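Local coordinates for PlaB phospholipase (Legionella pneumophila, PDB 6ZTI), which probably hydrolyses phospholipids as an alpha/beta hydrolase linked to virulence, its activity controlled by NAD(H)-mediated tetramerization, at residues M128-N133 with I271-S276; F193-Q198 with I289-C294; V221-T226 with M256-L261. All blocks are in the same frame, centred on the assembly; numbering follows the deposited sequence.

Interaction 1. Residues M128-N133 with I271-S276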
ATOM      1  N   MET B 128      22.283  18.623 -26.492  1.00  8.16           N
ATOM      2  CA  MET B 128      21.070  18.233 -25.784  1.00 10.38           C
ATOM      3  C   MET B 128      20.045  19.350 -25.880  1.00  7.83           C
ATOM      4  O   MET B 128      20.321  20.475 -25.458  1.00 10.34           O
ATOM      5  CB  MET B 128      21.382  17.940 -24.316  1.00  8.60           C
ATOM      6  CG  MET B 128      22.133  16.635 -24.092  1.00  8.73           C
ATOM      7  SD  MET B 128      22.720  16.528 -22.398  1.00 10.30           S
ATOM      8  CE  MET B 128      24.160  17.587 -22.501  1.00  7.56           C
ATOM      9  N   LEU B 129      18.867  19.036 -26.425  1.00  8.61           N
ATOM     10  CA  LEU B 129      17.761  19.975 -26.540  1.00  6.50           C
ATOM     11  C   LEU B 129      16.735  19.677 -25.451  1.00  7.71           C
ATOM     12  O   LEU B 129      16.195  18.564 -25.380  1.00  7.92           O
ATOM     13  CB  LEU B 129      17.109  19.891 -27.921  1.00  7.77           C
ATOM     14  CG  LEU B 129      18.034  19.934 -29.143  1.00  9.18           C
ATOM     15  CD1 LEU B 129      17.276  19.744 -30.467  1.00 17.36           C
ATOM     16  CD2 LEU B 129      18.809  21.245 -29.184  1.00 19.59           C
ATOM     17  N   ALA B 130      16.471  20.675 -24.604  1.00  8.32           N
ATOM     18  CA  ALA B 130      15.556  20.568 -23.467  1.00  7.62           C
ATOM     19  C   ALA B 130      15.694  19.223 -22.760  1.00  7.78           C
ATOM     20  O   ALA B 130      14.685  18.543 -22.531  1.00  6.74           O
ATOM     21  CB  ALA B 130      14.112  20.771 -23.919  1.00  5.66           C
ATOM     22  N   PRO B 131      16.909  18.823 -22.385  1.00 11.63           N
ATOM     23  CA  PRO B 131      17.094  17.529 -21.713  1.00  9.28           C
ATOM     24  C   PRO B 131      16.582  17.548 -20.289  1.00  5.30           C
ATOM     25  O   PRO B 131      16.761  18.531 -19.566  1.00  9.39           O
ATOM     26  CB  PRO B 131      18.613  17.351 -21.724  1.00  8.74           C
ATOM     27  CG  PRO B 131      19.097  18.759 -21.580  1.00  9.67           C
ATOM     28  CD  PRO B 131      18.165  19.591 -22.424  1.00  9.36           C
ATOM     29  N   ALA B 132      15.982  16.426 -19.873  1.00  9.22           N
ATOM     30  CA  ALA B 132      15.482  16.266 -18.502  1.00 13.41           C
ATOM     31  C   ALA B 132      16.600  15.745 -17.596  1.00 10.15           C
ATOM     32  O   ALA B 132      16.482  14.720 -16.923  1.00  8.55           O
ATOM     33  CB  ALA B 132      14.272  15.339 -18.480  1.00 12.27           C
ATOM     34  N   ASN B 133      17.702  16.497 -17.571  1.00  7.52           N
ATOM     35  CA  ASN B 133      18.911  16.008 -16.917  1.00  4.47           C
ATOM     36  C   ASN B 133      18.748  15.881 -15.413  1.00  7.68           C
ATOM     37  O   ASN B 133      19.391  15.022 -14.803  1.00  7.99           O
ATOM     38  CB  ASN B 133      20.091  16.907 -17.255  1.00  4.49           C
ATOM     39  CG  ASN B 133      20.649  16.615 -18.630  1.00  7.05           C
ATOM     40  OD1 ASN B 133      20.788  15.455 -19.031  1.00 10.09           O
ATOM     41  ND2 ASN B 133      20.952  17.662 -19.370  1.00  8.19           N
ATOM     42  N   ILE B 271       5.798  25.749 -31.816  1.00 13.33           N
ATOM     43  CA  ILE B 271       7.028  26.325 -31.278  1.00 12.97           C
ATOM     44  C   ILE B 271       7.873  25.303 -30.527  1.00 10.20           C
ATOM     45  O   ILE B 271       8.702  25.666 -29.688  1.00 10.65           O
ATOM     46  CB  ILE B 271       6.698  27.518 -30.364  1.00 12.08           C
ATOM     47  CG1 ILE B 271       5.752  27.085 -29.245  1.00 16.40           C
ATOM     48  CG2 ILE B 271       6.063  28.644 -31.155  1.00 16.90           C
ATOM     49  CD1 ILE B 271       5.805  28.004 -28.043  1.00 12.24           C
ATOM     50  N   GLY B 272       7.679  24.022 -30.823  1.00  9.24           N
ATOM     51  CA  GLY B 272       8.514  23.000 -30.216  1.00 11.94           C
ATOM     52  C   GLY B 272       9.980  23.191 -30.568  1.00 13.16           C
ATOM     53  O   GLY B 272      10.332  23.472 -31.715  1.00  9.98           O
ATOM     54  N   ILE B 273      10.849  22.988 -29.568  1.00  8.20           N
ATOM     55  CA  ILE B 273      12.262  23.335 -29.731  1.00  9.54           C
ATOM     56  C   ILE B 273      12.886  22.653 -30.950  1.00 12.66           C
ATOM     57  O   ILE B 273      13.755  23.240 -31.605  1.00 12.46           O
ATOM     58  CB  ILE B 273      13.046  23.022 -28.446  1.00  9.34           C
ATOM     59  CG1 ILE B 273      14.510  23.455 -28.589  1.00  9.47           C
ATOM     60  CG2 ILE B 273      12.968  21.547 -28.107  1.00  9.13           C
ATOM     61  CD1 ILE B 273      15.239  23.641 -27.254  1.00  9.57           C
ATOM     62  N   ILE B 274      12.466  21.425 -31.291  1.00 12.14           N
ATOM     63  CA  ILE B 274      12.952  20.799 -32.526  1.00 12.67           C
ATOM     64  C   ILE B 274      11.786  20.478 -33.461  1.00 14.03           C
ATOM     65  O   ILE B 274      11.931  20.530 -34.687  1.00 14.58           O
ATOM     66  CB  ILE B 274      13.814  19.544 -32.238  1.00 11.93           C
ATOM     67  CG1 ILE B 274      14.356  18.951 -33.553  1.00 13.72           C
ATOM     68  CG2 ILE B 274      13.042  18.508 -31.452  1.00 11.08           C
ATOM     69  CD1 ILE B 274      15.366  17.801 -33.390  1.00 16.11           C
ATOM     70  N   ARG B 275      10.610  20.182 -32.899  1.00 11.08           N
ATOM     71  CA  ARG B 275       9.476  19.779 -33.725  1.00 13.28           C
ATOM     72  C   ARG B 275       9.052  20.870 -34.705  1.00 19.02           C
ATOM     73  O   ARG B 275       8.556  20.559 -35.795  1.00 16.76           O
ATOM     74  CB  ARG B 275       8.290  19.399 -32.835  1.00 14.03           C
ATOM     75  CG  ARG B 275       7.093  18.844 -33.606  1.00 14.52           C
ATOM     76  CD  ARG B 275       7.380  17.456 -34.168  1.00 19.95           C
ATOM     77  NE  ARG B 275       6.216  16.854 -34.816  1.00 22.48           N
ATOM     78  CZ  ARG B 275       5.903  17.020 -36.096  1.00 33.39           C
ATOM     79  NH1 ARG B 275       6.658  17.783 -36.879  1.00 36.05           N
ATOM     80  NH2 ARG B 275       4.826  16.421 -36.592  1.00 41.87           N
ATOM     81  N   SER B 276       9.229  22.142 -34.345  1.00 13.61           N
ATOM     82  CA  SER B 276       8.743  23.247 -35.163  1.00 14.28           C
ATOM     83  C   SER B 276       9.675  23.618 -36.319  1.00 19.90           C
ATOM     84  O   SER B 276       9.315  24.486 -37.127  1.00 17.09           O
ATOM     85  CB  SER B 276       8.506  24.476 -34.278  1.00 14.46           C
ATOM     86  OG  SER B 276       9.719  25.052 -33.831  1.00 13.44           O
TER

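Interaction 2. Residues F193-Q198 with I289-C294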
ATOM      1  N   PHE B 193      26.792  20.459 -25.129  1.00 15.81           N
ATOM      2  CA  PHE B 193      25.981  21.671 -25.099  1.00  8.47           C
ATOM      3  C   PHE B 193      24.569  21.344 -24.637  1.00 10.09           C
ATOM      4  O   PHE B 193      24.023  20.283 -24.959  1.00 10.50           O
ATOM      5  CB  PHE B 193      25.875  22.342 -26.486  1.00 12.03           C
ATOM      6  CG  PHE B 193      27.160  22.375 -27.254  1.00 10.75           C
ATOM      7  CD1 PHE B 193      27.660  21.223 -27.846  1.00 11.06           C
ATOM      8  CD2 PHE B 193      27.854  23.563 -27.420  1.00 10.74           C
ATOM      9  CE1 PHE B 193      28.838  21.254 -28.558  1.00 13.56           C
ATOM     10  CE2 PHE B 193      29.036  23.599 -28.147  1.00 13.72           C
ATOM     11  CZ  PHE B 193      29.528  22.445 -28.714  1.00 10.48           C
ATOM     12  N   VAL B 194      23.962  22.283 -23.912  1.00  7.35           N
ATOM     13  CA  VAL B 194      22.549  22.219 -23.559  1.00  6.86           C
ATOM     14  C   VAL B 194      21.853  23.433 -24.147  1.00  6.88           C
ATOM     15  O   VAL B 194      22.279  24.573 -23.928  1.00  6.38           O
ATOM     16  CB  VAL B 194      22.334  22.156 -22.041  1.00 10.12           C
ATOM     17  CG1 VAL B 194      20.845  22.355 -21.715  1.00  7.91           C
ATOM     18  CG2 VAL B 194      22.867  20.807 -21.496  1.00  6.20           C
ATOM     19  N   LEU B 195      20.817  23.193 -24.927  1.00 11.15           N
ATOM     20  CA  LEU B 195      19.955  24.259 -25.400  1.00  6.54           C
ATOM     21  C   LEU B 195      18.540  23.976 -24.936  1.00  6.04           C
ATOM     22  O   LEU B 195      18.087  22.833 -24.976  1.00  8.36           O
ATOM     23  CB  LEU B 195      20.009  24.370 -26.923  1.00  7.48           C
ATOM     24  CG  LEU B 195      21.385  24.603 -27.556  1.00 15.42           C
ATOM     25  CD1 LEU B 195      21.302  24.515 -29.083  1.00 12.23           C
ATOM     26  CD2 LEU B 195      21.952  25.938 -27.172  1.00 21.91           C
ATOM     27  N   THR B 196      17.843  25.001 -24.465  1.00  8.06           N
ATOM     28  CA  THR B 196      16.445  24.800 -24.123  1.00  7.39           C
ATOM     29  C   THR B 196      15.701  26.119 -24.273  1.00 11.95           C
ATOM     30  O   THR B 196      16.289  27.164 -24.567  1.00  9.43           O
ATOM     31  CB  THR B 196      16.298  24.232 -22.712  1.00 10.72           C
ATOM     32  OG1 THR B 196      14.964  23.744 -22.527  1.00 10.78           O
ATOM     33  CG2 THR B 196      16.594  25.293 -21.727  1.00 11.09           C
ATOM     34  N   GLY B 197      14.383  26.044 -24.098  1.00  6.22           N
ATOM     35  CA  GLY B 197      13.542  27.214 -24.137  1.00  7.94           C
ATOM     36  C   GLY B 197      12.701  27.254 -22.876  1.00  6.49           C
ATOM     37  O   GLY B 197      12.686  26.305 -22.088  1.00  7.75           O
ATOM     38  N   GLN B 198      11.989  28.366 -22.704  1.00 10.33           N
ATOM     39  CA  GLN B 198      11.138  28.557 -21.534  1.00  9.27           C
ATOM     40  C   GLN B 198       9.790  29.161 -21.905  1.00 12.48           C
ATOM     41  O   GLN B 198       9.178  29.873 -21.100  1.00  8.80           O
ATOM     42  CB  GLN B 198      11.821  29.438 -20.498  1.00  6.55           C
ATOM     43  CG  GLN B 198      12.300  30.752 -21.019  1.00  6.87           C
ATOM     44  CD  GLN B 198      12.711  31.635 -19.886  1.00 10.19           C
ATOM     45  OE1 GLN B 198      13.439  31.205 -18.990  1.00 12.87           O
ATOM     46  NE2 GLN B 198      12.215  32.856 -19.882  1.00 12.15           N
ATOM     47  N   ILE B 289      19.915  27.427 -36.000  1.00 11.97           N
ATOM     48  CA  ILE B 289      21.057  28.327 -36.102  1.00 11.91           C
ATOM     49  C   ILE B 289      22.107  27.985 -35.060  1.00 16.57           C
ATOM     50  O   ILE B 289      23.309  27.991 -35.349  1.00 17.57           O
ATOM     51  CB  ILE B 289      20.592  29.791 -35.978  1.00 16.80           C
ATOM     52  CG1 ILE B 289      19.843  30.233 -37.253  1.00 16.36           C
ATOM     53  CG2 ILE B 289      21.791  30.713 -35.708  1.00 27.24           C
ATOM     54  CD1 ILE B 289      18.918  31.413 -37.035  1.00 28.97           C
ATOM     55  N   TRP B 290      21.684  27.691 -33.831  1.00 17.72           N
ATOM     56  CA  TRP B 290      22.674  27.448 -32.791  1.00 11.07           C
ATOM     57  C   TRP B 290      23.193  26.018 -32.812  1.00 15.35           C
ATOM     58  O   TRP B 290      24.328  25.783 -32.384  1.00 14.53           O
ATOM     59  CB  TRP B 290      22.095  27.811 -31.422  1.00 13.91           C
ATOM     60  CG  TRP B 290      22.070  29.291 -31.265  1.00 16.09           C
ATOM     61  CD1 TRP B 290      20.986  30.108 -31.351  1.00 22.03           C
ATOM     62  CD2 TRP B 290      23.200  30.143 -31.061  1.00 14.68           C
ATOM     63  NE1 TRP B 290      21.366  31.418 -31.187  1.00 26.67           N
ATOM     64  CE2 TRP B 290      22.722  31.466 -31.013  1.00 22.61           C
ATOM     65  CE3 TRP B 290      24.569  29.913 -30.904  1.00 19.97           C
ATOM     66  CZ2 TRP B 290      23.563  32.555 -30.804  1.00 34.44           C
ATOM     67  CZ3 TRP B 290      25.404  30.993 -30.711  1.00 24.37           C
ATOM     68  CH2 TRP B 290      24.898  32.301 -30.656  1.00 36.61           C
ATOM     69  N   ILE B 291      22.407  25.061 -33.322  1.00 14.41           N
ATOM     70  CA  ILE B 291      22.942  23.716 -33.536  1.00 16.19           C
ATOM     71  C   ILE B 291      24.099  23.759 -34.523  1.00 16.07           C
ATOM     72  O   ILE B 291      25.120  23.087 -34.331  1.00 14.94           O
ATOM     73  CB  ILE B 291      21.838  22.753 -34.017  1.00 16.06           C
ATOM     74  CG1 ILE B 291      20.999  22.304 -32.831  1.00 17.58           C
ATOM     75  CG2 ILE B 291      22.447  21.539 -34.720  1.00 21.73           C
ATOM     76  CD1 ILE B 291      19.799  21.469 -33.176  1.00 22.84           C
ATOM     77  N   LEU B 292      23.954  24.535 -35.599  1.00 14.28           N
ATOM     78  CA  LEU B 292      25.003  24.608 -36.617  1.00 19.73           C
ATOM     79  C   LEU B 292      26.289  25.177 -36.035  1.00 16.53           C
ATOM     80  O   LEU B 292      27.389  24.694 -36.340  1.00 20.41           O
ATOM     81  CB  LEU B 292      24.523  25.456 -37.799  1.00 21.29           C
ATOM     82  CG  LEU B 292      25.395  25.519 -39.053  1.00 38.44           C
ATOM     83  CD1 LEU B 292      25.681  24.128 -39.598  1.00 34.95           C
ATOM     84  CD2 LEU B 292      24.710  26.368 -40.114  1.00 32.11           C
ATOM     85  N   ARG B 293      26.169  26.189 -35.177  1.00 20.17           N
ATOM     86  CA  ARG B 293      27.335  26.734 -34.493  1.00 20.87           C
ATOM     87  C   ARG B 293      27.993  25.676 -33.613  1.00 19.93           C
ATOM     88  O   ARG B 293      29.220  25.517 -33.623  1.00 19.08           O
ATOM     89  CB  ARG B 293      26.920  27.942 -33.650  1.00 23.28           C
ATOM     90  CG  ARG B 293      26.644  29.211 -34.429  1.00 24.98           C
ATOM     91  CD  ARG B 293      27.911  29.775 -35.075  1.00 46.50           C
ATOM     92  NE  ARG B 293      29.019  29.925 -34.129  1.00 45.49           N
ATOM     93  CZ  ARG B 293      29.210  30.986 -33.346  1.00 41.77           C
ATOM     94  NH1 ARG B 293      28.365  32.011 -33.374  1.00 36.74           N
ATOM     95  NH2 ARG B 293      30.254  31.018 -32.525  1.00 46.94           N
ATOM     96  N   CYS B 294      27.184  24.947 -32.836  1.00 18.29           N
ATOM     97  CA  CYS B 294      27.721  23.933 -31.927  1.00 16.67           C
ATOM     98  C   CYS B 294      28.465  22.853 -32.700  1.00 17.57           C
ATOM     99  O   CYS B 294      29.582  22.466 -32.332  1.00 15.99           O
ATOM    100  CB  CYS B 294      26.586  23.320 -31.091  1.00 19.46           C
ATOM    101  SG  CYS B 294      25.792  24.463 -29.883  1.00 20.14           S
TER

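Interaction 3. Residues V221-T226 with M256-L261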
ATOM      1  N   VAL B 221      10.062  20.407 -18.960  1.00 10.01           N
ATOM      2  CA  VAL B 221      11.321  20.441 -18.228  0.54  8.84           C
ATOM      3  C   VAL B 221      11.591  21.864 -17.775  1.00 10.61           C
ATOM      4  O   VAL B 221      11.472  22.811 -18.558  1.00 11.15           O
ATOM      5  CB  VAL B 221      12.497  19.911 -19.074  0.54 13.25           C
ATOM      6  CG1 VAL B 221      12.383  18.415 -19.251  0.54 13.67           C
ATOM      7  CG2 VAL B 221      12.553  20.605 -20.432  0.54  9.08           C
ATOM      8  N   ARG B 222      11.959  22.008 -16.513  1.00  8.74           N
ATOM      9  CA  ARG B 222      12.359  23.299 -15.994  1.00 11.42           C
ATOM     10  C   ARG B 222      13.730  23.665 -16.554  1.00  7.91           C
ATOM     11  O   ARG B 222      14.607  22.810 -16.683  1.00  5.66           O
ATOM     12  CB  ARG B 222      12.391  23.246 -14.468  1.00  9.31           C
ATOM     13  CG  ARG B 222      11.054  22.835 -13.854  1.00  9.60           C
ATOM     14  CD  ARG B 222      11.206  22.348 -12.441  1.00 10.28           C
ATOM     15  NE  ARG B 222       9.933  22.382 -11.733  1.00 10.98           N
ATOM     16  CZ  ARG B 222       9.715  21.862 -10.527  1.00 10.24           C
ATOM     17  NH1 ARG B 222      10.684  21.241  -9.878  1.00 11.40           N
ATOM     18  NH2 ARG B 222       8.510  21.960  -9.970  1.00  9.25           N
ATOM     19  N   VAL B 223      13.913  24.944 -16.899  1.00  7.58           N
ATOM     20  CA  VAL B 223      15.223  25.397 -17.369  1.00  9.00           C
ATOM     21  C   VAL B 223      16.314  24.889 -16.438  1.00  5.35           C
ATOM     22  O   VAL B 223      17.350  24.378 -16.872  1.00  7.93           O
ATOM     23  CB  VAL B 223      15.263  26.933 -17.479  1.00  7.68           C
ATOM     24  CG1 VAL B 223      16.659  27.415 -17.869  1.00 10.49           C
ATOM     25  CG2 VAL B 223      14.234  27.450 -18.473  1.00  8.45           C
ATOM     26  N   ALA B 224      16.115  25.059 -15.137  1.00  8.76           N
ATOM     27  CA  ALA B 224      17.153  24.665 -14.203  1.00  3.62           C
ATOM     28  C   ALA B 224      17.409  23.166 -14.239  1.00  7.02           C
ATOM     29  O   ALA B 224      18.533  22.731 -13.969  1.00 11.85           O
ATOM     30  CB  ALA B 224      16.785  25.094 -12.777  1.00  7.74           C
ATOM     31  N   ALA B 225      16.398  22.362 -14.572  1.00  5.20           N
ATOM     32  CA  ALA B 225      16.610  20.923 -14.655  1.00  5.14           C
ATOM     33  C   ALA B 225      17.295  20.484 -15.941  1.00  7.27           C
ATOM     34  O   ALA B 225      17.618  19.295 -16.068  1.00  7.12           O
ATOM     35  CB  ALA B 225      15.294  20.172 -14.529  1.00  6.10           C
ATOM     36  N   THR B 226      17.525  21.389 -16.898  1.00  6.79           N
ATOM     37  CA  THR B 226      18.279  21.012 -18.090  1.00  6.82           C
ATOM     38  C   THR B 226      19.776  21.246 -17.931  1.00  7.18           C
ATOM     39  O   THR B 226      20.572  20.612 -18.631  1.00  6.75           O
ATOM     40  CB  THR B 226      17.819  21.786 -19.336  1.00  5.74           C
ATOM     41  OG1 THR B 226      18.222  23.162 -19.247  1.00  4.55           O
ATOM     42  CG2 THR B 226      16.326  21.715 -19.542  1.00  6.21           C
ATOM     43  N   MET B 256      29.795  23.817 -18.847  1.00  7.71           N
ATOM     44  CA  MET B 256      29.204  23.340 -20.088  1.00 11.99           C
ATOM     45  C   MET B 256      28.392  24.455 -20.730  1.00 13.64           C
ATOM     46  O   MET B 256      27.672  25.190 -20.042  1.00 11.82           O
ATOM     47  CB  MET B 256      28.303  22.117 -19.847  1.00  8.44           C
ATOM     48  CG  MET B 256      27.791  21.470 -21.138  1.00  9.64           C
ATOM     49  SD  MET B 256      26.838  19.928 -20.944  1.00 14.90           S
ATOM     50  CE  MET B 256      28.082  18.856 -20.215  1.00  7.69           C
ATOM     51  N   ALA B 257      28.505  24.567 -22.051  1.00  9.09           N
ATOM     52  CA  ALA B 257      27.705  25.521 -22.804  1.00 10.19           C
ATOM     53  C   ALA B 257      26.229  25.371 -22.457  1.00  7.85           C
ATOM     54  O   ALA B 257      25.710  24.260 -22.338  1.00  7.86           O
ATOM     55  CB  ALA B 257      27.918  25.305 -24.308  1.00 11.66           C
ATOM     56  N   PHE B 258      25.555  26.504 -22.284  1.00  8.33           N
ATOM     57  CA  PHE B 258      24.170  26.511 -21.832  1.00  6.02           C
ATOM     58  C   PHE B 258      23.481  27.731 -22.405  1.00  8.15           C
ATOM     59  O   PHE B 258      23.902  28.862 -22.149  1.00  9.96           O
ATOM     60  CB  PHE B 258      24.085  26.516 -20.298  1.00  9.37           C
ATOM     61  CG  PHE B 258      22.683  26.621 -19.768  1.00  6.88           C
ATOM     62  CD1 PHE B 258      21.797  25.578 -19.927  1.00  5.74           C
ATOM     63  CD2 PHE B 258      22.249  27.769 -19.117  1.00  9.27           C
ATOM     64  CE1 PHE B 258      20.510  25.667 -19.458  1.00  7.53           C
ATOM     65  CE2 PHE B 258      20.977  27.860 -18.643  1.00  8.54           C
ATOM     66  CZ  PHE B 258      20.099  26.803 -18.814  1.00  9.28           C
ATOM     67  N   GLY B 259      22.414  27.503 -23.151  1.00 10.80           N
ATOM     68  CA  GLY B 259      21.659  28.587 -23.741  1.00 11.39           C
ATOM     69  C   GLY B 259      20.177  28.368 -23.567  1.00 13.29           C
ATOM     70  O   GLY B 259      19.674  27.262 -23.765  1.00 11.40           O
ATOM     71  N   VAL B 260      19.481  29.428 -23.182  1.00  6.14           N
ATOM     72  CA  VAL B 260      18.025  29.474 -23.182  1.00 10.51           C
ATOM     73  C   VAL B 260      17.617  30.271 -24.419  1.00 12.44           C
ATOM     74  O   VAL B 260      17.827  31.486 -24.488  1.00 15.03           O
ATOM     75  CB  VAL B 260      17.472  30.095 -21.892  1.00  7.18           C
ATOM     76  CG1 VAL B 260      15.961  30.130 -21.909  1.00 12.38           C
ATOM     77  CG2 VAL B 260      17.967  29.328 -20.645  1.00 12.26           C
ATOM     78  N   LEU B 261      17.084  29.602 -25.380  1.00 10.38           N
ATOM     79  CA  LEU B 261      16.720  30.189 -26.665  1.00  9.45           C
ATOM     80  C   LEU B 261      15.326  30.810 -26.612  1.00 10.25           C
ATOM     81  O   LEU B 261      14.463  30.347 -25.862  1.00 11.63           O
ATOM     82  CB  LEU B 261      16.749  29.126 -27.753  1.00 10.86           C
ATOM     83  CG  LEU B 261      18.061  28.362 -27.924  1.00 13.87           C
ATOM     84  CD1 LEU B 261      17.977  27.395 -29.131  1.00 12.85           C
ATOM     85  CD2 LEU B 261      19.219  29.331 -28.090  1.00 18.74           C
TER

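Interaction 1. Residues M128-N133 with I271-S276
Leu129 turns its CG anti to the carbonyl carbon (chi1 -49°), and with the rest of the chain extended this carries CD1 against Ile274. Ile273 holds CG1 anti to the backbone N (chi1 -177°) and continues extended, so that CD1 comes to Leu129 CB and Ala130 N. Leu129 CD1 lies 3.9 Å from Ile274 CB and 4.0 Å from Ile274 CD1, the two side chains crossing at about a right angle. Ile273 meets the last strand residue and the first of the following loop: its CD1 approaches Leu129 CB at 4.2 Å, and its CG2 lies 4.4 Å from Ala130 CB. In the alpha/beta-hydrolase fold, the strand 123-129 belongs to the parallel central sheet, and the chain leaves it here at its C-terminal end. The loop 271-276, which leads toward helix 286-296, lays Ile273 and Ile274 over that end and touches His99 on the neighbouring strand. The loop is braced: Gly272 O accepts from both Ser276 N and Ser276 OG, which arrive from opposite faces of the carbonyl plane, the hydroxyl at 2.7 Å. Ser276 OG is bonded to His285, while Ile273 O is held by Thr287 at the start of the helix.

Interaction 2. Residues F193-Q198 with I289-C294
Cys294 lies over one face of the Phe193 ring, and this pair forms the dense end of the contact between strand 193-197 and helix 289-294. Cys294 CB stands 3.7 Å from the centroid of the Phe193 ring and only 4° off the ring normal, so the methylene rests almost exactly above the centre as a CH-pi contact. The sulfur is displaced toward the root of the ring, with Cys294 SG 3.3 Å from Phe193 CD2 and tilted off the normal measured from the centroid. With SG anti to the carbonyl carbon (chi1 -67°), the thiol is turned back over the CG and CD2 side of the ring rather than past its far end. Tyr303 of helix 300-320 meets the same phenylalanine edge-to-face.

Packing is looser two residues along the strand. Leu195 CD1 reaches Trp290 CB at 4.1 Å and Ile291 CG1 at 4.4 Å. Only the base of Trp290 serves this strand: its indole leads away to Leu306, Leu310 and Ile313 of helix 300-320, and the residue stays partly exposed to solvent. Arg293, also partly exposed, turns its end away from the strand and forms a salt bridge with Glu309.

The two segments run antiparallel at 175°, their axes 10.5 Å apart, as befits a helix laid along a parallel sheet in an alpha/beta hydrolase. No hydrogen bond joins them. The strand and helix are therefore held by dispersion and by the sulfur and methylene over the aromatic face, while Arg293 directs its charge to Glu309 of helix 300-320.

Interaction 3. Residues V221-T226 with M256-L261
Val223 places CG1 at the edge of the Phe258 ring, near its plane, 3.6 Å from CZ. The same methyl lies 3.6 Å from Val260 CG2, so one branch of the valine bridges two residues on the same side of strand 257-261. That branch stands anti to the backbone N (chi1 176°), and Val223 crosses both partners at about a right angle. Thr226 comes to the ring edge as well, its OG1 3.4 Å from Phe258 CE1, so that a methyl and a hydroxyl oxygen border neighbouring carbons of the rim. Within the short helical turn 223-226, Thr226 OG1 donates to Val223 O at 2.8 Å, lying in the carbonyl plane on a lone pair, and Thr226 N bonds to the same oxygen. Strand 257-261 is the outermost strand of the parallel sheet within this chain, next to 191-197; Thr226 also touches Val194 and Thr196 there, while its carbonyl accepts from Asn133. Across the two segments no hydrogen bond forms. With its proton committed to Val223 O, the threonine oxygen can offer electron density to the ring's C-H edge, which is consistent with a weak electrostatic attraction supplementing the apolar packing.

Followed from the N terminus, the chain first supplies 128-133, then 193-198, then 221-226. Residues 256-261 come next and close interaction 3, the shortest loop, 30 residues apart at its nearer ends and within the spans of both others. Then 271-276 closes interaction 1, and 289-294 closes interaction 2 last, with 138 and 91 residues between their closest ends. Interactions 1 and 2 cross, each having one segment between the two of the other. All three reach the parallel sheet, where strands 123-129, 191-197 and 257-261 lie side by side: probable backbone hydrogen bonds link Ala130 N to Leu195 O and Thr196 O to Leu261 N. Onto these strands the contacts bring a loop, a helix and a short helical turn, respectively.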